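Local atomic coordinates of Rho GTPase-activating protein 27 (Homo sapiens, PDB entry 3PP2), a protein that probably switches the Rho-type GTPases CDC42 and RAC1 to their inactive GDP-bound state and may take part in clathrin-mediated endocytosis. Residues E108-I111 and S112-K116; K18-K22 and G23-R27. One frame throughout, in Å; residues are numbered along the deposited sequence. Where two conformers were deposited one is given.

Contact 1: residues E108-I111 and S112-K116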
loop_
_atom_site.group_PDB
_atom_site.type_symbol
_atom_site.label_atom_id
_atom_site.label_comp_id
_atom_site.label_asym_id
_atom_site.label_seq_id
_atom_site.Cartn_x
_atom_site.Cartn_y
_atom_site.Cartn_z
ATOM N N GLU A 108 1.793 -1.934 4.665
ATOM C CA GLU A 108 2.266 -0.647 5.097
ATOM C C GLU A 108 1.379 0.505 4.617
ATOM O O GLU A 108 1.267 1.542 5.276
ATOM C CB GLU A 108 3.712 -0.388 4.685
ATOM C CG GLU A 108 3.931 -0.316 3.216
ATOM C CD GLU A 108 5.408 -0.175 2.797
ATOM O OE1 GLU A 108 6.240 -0.963 3.307
ATOM O OE2 GLU A 108 5.668 0.632 1.904
ATOM N N ALA A 109 0.771 0.347 3.428
ATOM C CA ALA A 109 -0.093 1.378 2.902
ATOM C C ALA A 109 -1.373 1.496 3.724
ATOM O O ALA A 109 -1.849 2.587 4.023
ATOM C CB ALA A 109 -0.382 1.169 1.429
ATOM N N ILE A 110 -1.959 0.366 4.106
ATOM C CA ILE A 110 -3.112 0.363 5.029
ATOM C C ILE A 110 -2.747 1.135 6.295
ATOM O O ILE A 110 -3.469 2.003 6.746
ATOM C CB ILE A 110 -3.538 -1.110 5.388
ATOM C CG1 ILE A 110 -4.158 -1.796 4.171
ATOM C CG2 ILE A 110 -4.463 -1.147 6.639
ATOM C CD1 ILE A 110 -5.381 -1.160 3.687
ATOM N N ILE A 111 -1.634 0.762 6.893
ATOM C CA ILE A 111 -1.226 1.376 8.182
ATOM C C ILE A 111 -0.945 2.863 8.020
ATOM O O ILE A 111 -1.347 3.662 8.850
ATOM C CB ILE A 111 -0.061 0.598 8.799
ATOM C CG1 ILE A 111 -0.627 -0.695 9.435
ATOM C CG2 ILE A 111 0.767 1.400 9.812
ATOM C CD1 ILE A 111 -1.434 -0.448 10.752
ATOM N N SER A 112 -0.265 3.272 6.953
ATOM C CA SER A 112 0.016 4.712 6.784
ATOM C C SER A 112 -1.263 5.516 6.625
ATOM O O SER A 112 -1.398 6.604 7.168
ATOM C CB SER A 112 0.959 4.913 5.604
ATOM O OG SER A 112 1.233 6.288 5.404
ATOM N N THR A 113 -2.209 4.975 5.861
ATOM C CA THR A 113 -3.471 5.672 5.689
ATOM C C THR A 113 -4.256 5.751 7.025
ATOM O O THR A 113 -4.918 6.758 7.293
ATOM C CB THR A 113 -4.348 5.094 4.567
ATOM O OG1 THR A 113 -4.757 3.757 4.892
ATOM C CG2 THR A 113 -3.577 5.142 3.205
ATOM N N TRP A 114 -4.191 4.717 7.834
ATOM C CA TRP A 114 -4.771 4.785 9.175
ATOM C C TRP A 114 -4.053 5.768 10.090
ATOM O O TRP A 114 -4.685 6.471 10.872
ATOM C CB TRP A 114 -4.853 3.395 9.828
ATOM C CG TRP A 114 -6.081 2.648 9.434
ATOM C CD1 TRP A 114 -6.210 1.725 8.451
ATOM C CD2 TRP A 114 -7.354 2.760 10.047
ATOM N NE1 TRP A 114 -7.489 1.247 8.397
ATOM C CE2 TRP A 114 -8.222 1.854 9.369
ATOM C CE3 TRP A 114 -7.855 3.507 11.120
ATOM C CZ2 TRP A 114 -9.542 1.677 9.730
ATOM C CZ3 TRP A 114 -9.194 3.324 11.470
ATOM C CH2 TRP A 114 -10.009 2.425 10.777
ATOM N N HIS A 115 -2.735 5.831 10.007
ATOM C CA HIS A 115 -2.012 6.818 10.747
ATOM C C HIS A 115 -2.508 8.202 10.418
ATOM O O HIS A 115 -2.772 9.001 11.313
ATOM C CB HIS A 115 -0.508 6.671 10.451
ATOM C CG HIS A 115 0.340 7.680 11.131
ATOM N ND1 HIS A 115 0.377 8.996 10.738
ATOM C CD2 HIS A 115 1.160 7.582 12.205
ATOM C CE1 HIS A 115 1.163 9.667 11.561
ATOM N NE2 HIS A 115 1.684 8.827 12.436
ATOM N N LYS A 116 -2.663 8.497 9.127
ATOM C CA LYS A 116 -3.155 9.807 8.692
ATOM C C LYS A 116 -4.520 10.139 9.278
ATOM O O LYS A 116 -4.748 11.234 9.772
ATOM C CB LYS A 116 -3.197 9.875 7.164
ATOM C CG LYS A 116 -3.434 11.259 6.607
ATOM C CD LYS A 116 -3.361 11.229 5.062
ATOM C CE LYS A 116 -3.595 12.631 4.483
ATOM N NZ LYS A 116 -3.777 12.552 3.044
#
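The indole of W114 overlaps the backbone and side chain of I110, one helical turn earlier. Its CD1 edge meets I110 O in the ring plane at 3.2 Å. The two side chains lie alongside each other, pointing the same way; in the conformer given, I110 CG2 comes 3.8 Å from W114 CD1, a touch that is doubtful for the other conformer. I110 O is gripped twice: W114 N donates to it at 3.0 Å with an N-H...O angle of 161°, and T113 OG1 donates to it at 2.9 Å. The hydroxyl approaches from the flank of the carbonyl, at a C=O...O angle of 118°. T113 reaches back this way because OG1 sits between its own backbone N and carbonyl carbon (chi1 65°), which also brings CG2 to 3.2 Å from A109 O. A valine at this position would probably leave I110 O with W114 N as its one donor within these two segments, and would take a hydroxyl partner from E108 of the second subunit. The i to i+4 bonds S112 N to E108 O (2.9 Å), T113 N to A109 O (3.0 Å) and H115 N to I111 O (2.8 Å) define the first turns of the C-terminal alpha helix of the PH domain, which packs against its curled beta sheet. I110 and W114 rest on L14, with K10 in a cation-pi contact with the indole, while I111 and H115 turn to L91 and W79, the imidazole stacking on the W79 ring. On another side, S112 OG hydrogen-bonds H115 ND1 of the second subunit, H115 ND1 bonds W79 NE1 of that subunit, and A109 packs on neighbouring copies.

Contact 2: residues K18-K22 and G23-R27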
loop_
_atom_site.group_PDB
_atom_site.type_symbol
_atom_site.label_atom_id
_atom_site.label_comp_id
_atom_site.label_asym_id
_atom_site.label_seq_id
_atom_site.Cartn_x
_atom_site.Cartn_y
_atom_site.Cartn_z
ATOM N N LYS A 18 -4.014 -4.394 23.229
ATOM C CA LYS A 18 -3.782 -3.486 24.327
ATOM C C LYS A 18 -2.433 -3.857 24.922
ATOM O O LYS A 18 -2.027 -5.044 24.914
ATOM C CB LYS A 18 -4.894 -3.607 25.369
ATOM C CG LYS A 18 -4.894 -2.539 26.426
ATOM C CD LYS A 18 -6.200 -2.593 27.260
ATOM C CE LYS A 18 -6.238 -1.476 28.289
ATOM N NZ LYS A 18 -7.491 -1.645 29.107
ATOM N N THR A 19 -1.676 -2.832 25.318
ATOM C CA THR A 19 -0.359 -3.031 25.941
ATOM C C THR A 19 -0.222 -2.358 27.316
ATOM O O THR A 19 0.661 -2.720 28.074
ATOM C CB THR A 19 0.761 -2.518 25.034
ATOM O OG1 THR A 19 0.446 -1.175 24.637
ATOM C CG2 THR A 19 0.898 -3.416 23.807
ATOM N N ALA A 20 -1.094 -1.421 27.656
ATOM C CA ALA A 20 -1.102 -0.834 29.013
ATOM C C ALA A 20 -2.506 -0.426 29.390
ATOM O O ALA A 20 -3.288 0.023 28.515
ATOM C CB ALA A 20 -0.178 0.348 29.098
ATOM N N ASP A 21 -2.853 -0.653 30.676
ATOM C CA ASP A 21 -4.141 -0.273 31.212
ATOM C C ASP A 21 -3.883 0.889 32.138
ATOM O O ASP A 21 -3.294 0.722 33.203
ATOM C CB ASP A 21 -4.754 -1.449 31.979
ATOM C CG ASP A 21 -6.058 -1.094 32.623
ATOM O OD1 ASP A 21 -6.880 -0.438 31.938
ATOM O OD2 ASP A 21 -6.288 -1.550 33.772
ATOM N N LYS A 22 -4.293 2.079 31.731
ATOM C CA LYS A 22 -4.163 3.268 32.590
ATOM C C LYS A 22 -2.737 3.451 33.124
ATOM O O LYS A 22 -2.523 3.770 34.312
ATOM C CB LYS A 22 -5.188 3.264 33.707
ATOM C CG LYS A 22 -6.612 3.278 33.177
ATOM C CD LYS A 22 -7.623 3.275 34.298
ATOM C CE LYS A 22 -9.002 3.322 33.737
ATOM N NZ LYS A 22 -9.151 4.426 32.738
ATOM N N GLY A 23 -1.765 3.254 32.235
ATOM C CA GLY A 23 -0.392 3.445 32.578
ATOM C C GLY A 23 0.341 2.200 33.066
ATOM O O GLY A 23 1.582 2.255 33.235
ATOM N N LYS A 24 -0.379 1.090 33.249
ATOM C CA LYS A 24 0.199 -0.117 33.829
ATOM C C LYS A 24 0.378 -1.159 32.713
ATOM O O LYS A 24 -0.594 -1.591 32.085
ATOM C CB LYS A 24 -0.710 -0.666 34.941
ATOM C CG LYS A 24 -1.103 0.336 36.030
ATOM C CD LYS A 24 -0.028 1.158 36.602
ATOM C CE LYS A 24 -0.505 1.715 38.018
ATOM N NZ LYS A 24 -1.301 3.007 37.956
ATOM N N ARG A 25 1.613 -1.557 32.453
ATOM C CA ARG A 25 1.926 -2.412 31.309
ATOM C C ARG A 25 1.327 -3.815 31.515
ATOM O O ARG A 25 1.334 -4.347 32.650
ATOM C CB ARG A 25 3.435 -2.533 31.152
ATOM C CG ARG A 25 4.136 -1.196 30.816
ATOM C CD ARG A 25 5.270 -1.355 29.834
ATOM N NE ARG A 25 4.679 -1.591 28.530
ATOM C CZ ARG A 25 4.130 -0.643 27.756
ATOM N NH1 ARG A 25 3.603 -0.990 26.592
ATOM N NH2 ARG A 25 4.100 0.642 28.136
ATOM N N LEU A 26 0.844 -4.415 30.437
ATOM C CA LEU A 26 0.410 -5.814 30.418
ATOM C C LEU A 26 1.597 -6.732 30.256
ATOM O O LEU A 26 2.582 -6.345 29.612
ATOM C CB LEU A 26 -0.621 -6.031 29.312
ATOM C CG LEU A 26 -1.878 -5.172 29.496
ATOM C CD1 LEU A 26 -2.908 -5.591 28.395
ATOM C CD2 LEU A 26 -2.483 -5.231 30.954
ATOM N N ARG A 27 1.496 -7.952 30.807
ATOM C CA ARG A 27 2.608 -8.912 30.796
ATOM C C ARG A 27 2.931 -9.385 29.388
ATOM O O ARG A 27 4.107 -9.536 29.044
ATOM C CB ARG A 27 2.244 -10.102 31.690
ATOM C CG ARG A 27 3.346 -11.130 31.923
ATOM C CD ARG A 27 2.835 -12.184 32.950
ATOM N NE ARG A 27 3.573 -13.444 32.907
#
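K24 O accepts the shortest bond across this turn, from D21 N at 2.8 Å, and A20 CA adds a CA-H...O contact to the same oxygen at 3.2 Å. The return bond, K24 N to D21 O at 2.9 Å, makes D21 and K24 an antiparallel hydrogen-bonded pair, followed by A20 and R25 as a non-hydrogen-bonded one. Beyond them L26 N donates to T19 O at 2.9 Å, almost straight at 175°. T19 O also lies over one face of the R25 guanidinium, 4.1 Å from R25 CZ. The arginine chain bends at chi2 and again at chi3 (74°), which folds the group back beside T19, with NH1 3.6 Å from T19 CB; a salt bridge from NH2 to E100 holds it there. On the strand face that carries D21, the carboxylate is met from above its plane (49° out of it) by the extended K18 chain, whose NZ forms a salt bridge with D21 OD1 at 3.1 Å. L26 crosses K18 obliquely and sets its CD1 3.6 Å from K18 O. K22 and G23 form the corner, both with positive phi; at G23 a beta carbon would press on K22 O, in keeping with the glycine. K22 NZ pairs with D97. A citrate, probably from the crystallisation liquor, bonds to R25 N and G23 O. T19 and A20 both face E100 of strand 100-104 in a classic beta bulge. This is a beta hairpin with a two-residue loop and a type I' turn from D21 to K24, at the end of strand 10-21, where the chain leaves for strand 32-39. With no lipid role established here, it occupies the place of the PH-domain beta1-beta2 loop, which in phosphoinositide-binding relatives often supplies basic residues to the headgroup.

Contacts 1 and 2 sit on opposite sides of the chain's centre, their own centres about 24 Å apart and their nearest atoms about 13 Å apart, without touching. Contact 1 is largely buried, partly by the domain's own sheet and partly by neighbouring subunits, whereas contact 2 is touched by no other chain of the assembly and most of its turn is exposed. Strand 10-21 relates them: L14 supports the helix, while residues 18-21 enter the hairpin. The chemistry follows the location. The polar ends of 108-116 mostly bond across the subunit interface, beside apolar and aromatic packing, whereas the salt bridges of 18-27 lie within the chain, among cross-strand backbone pairs.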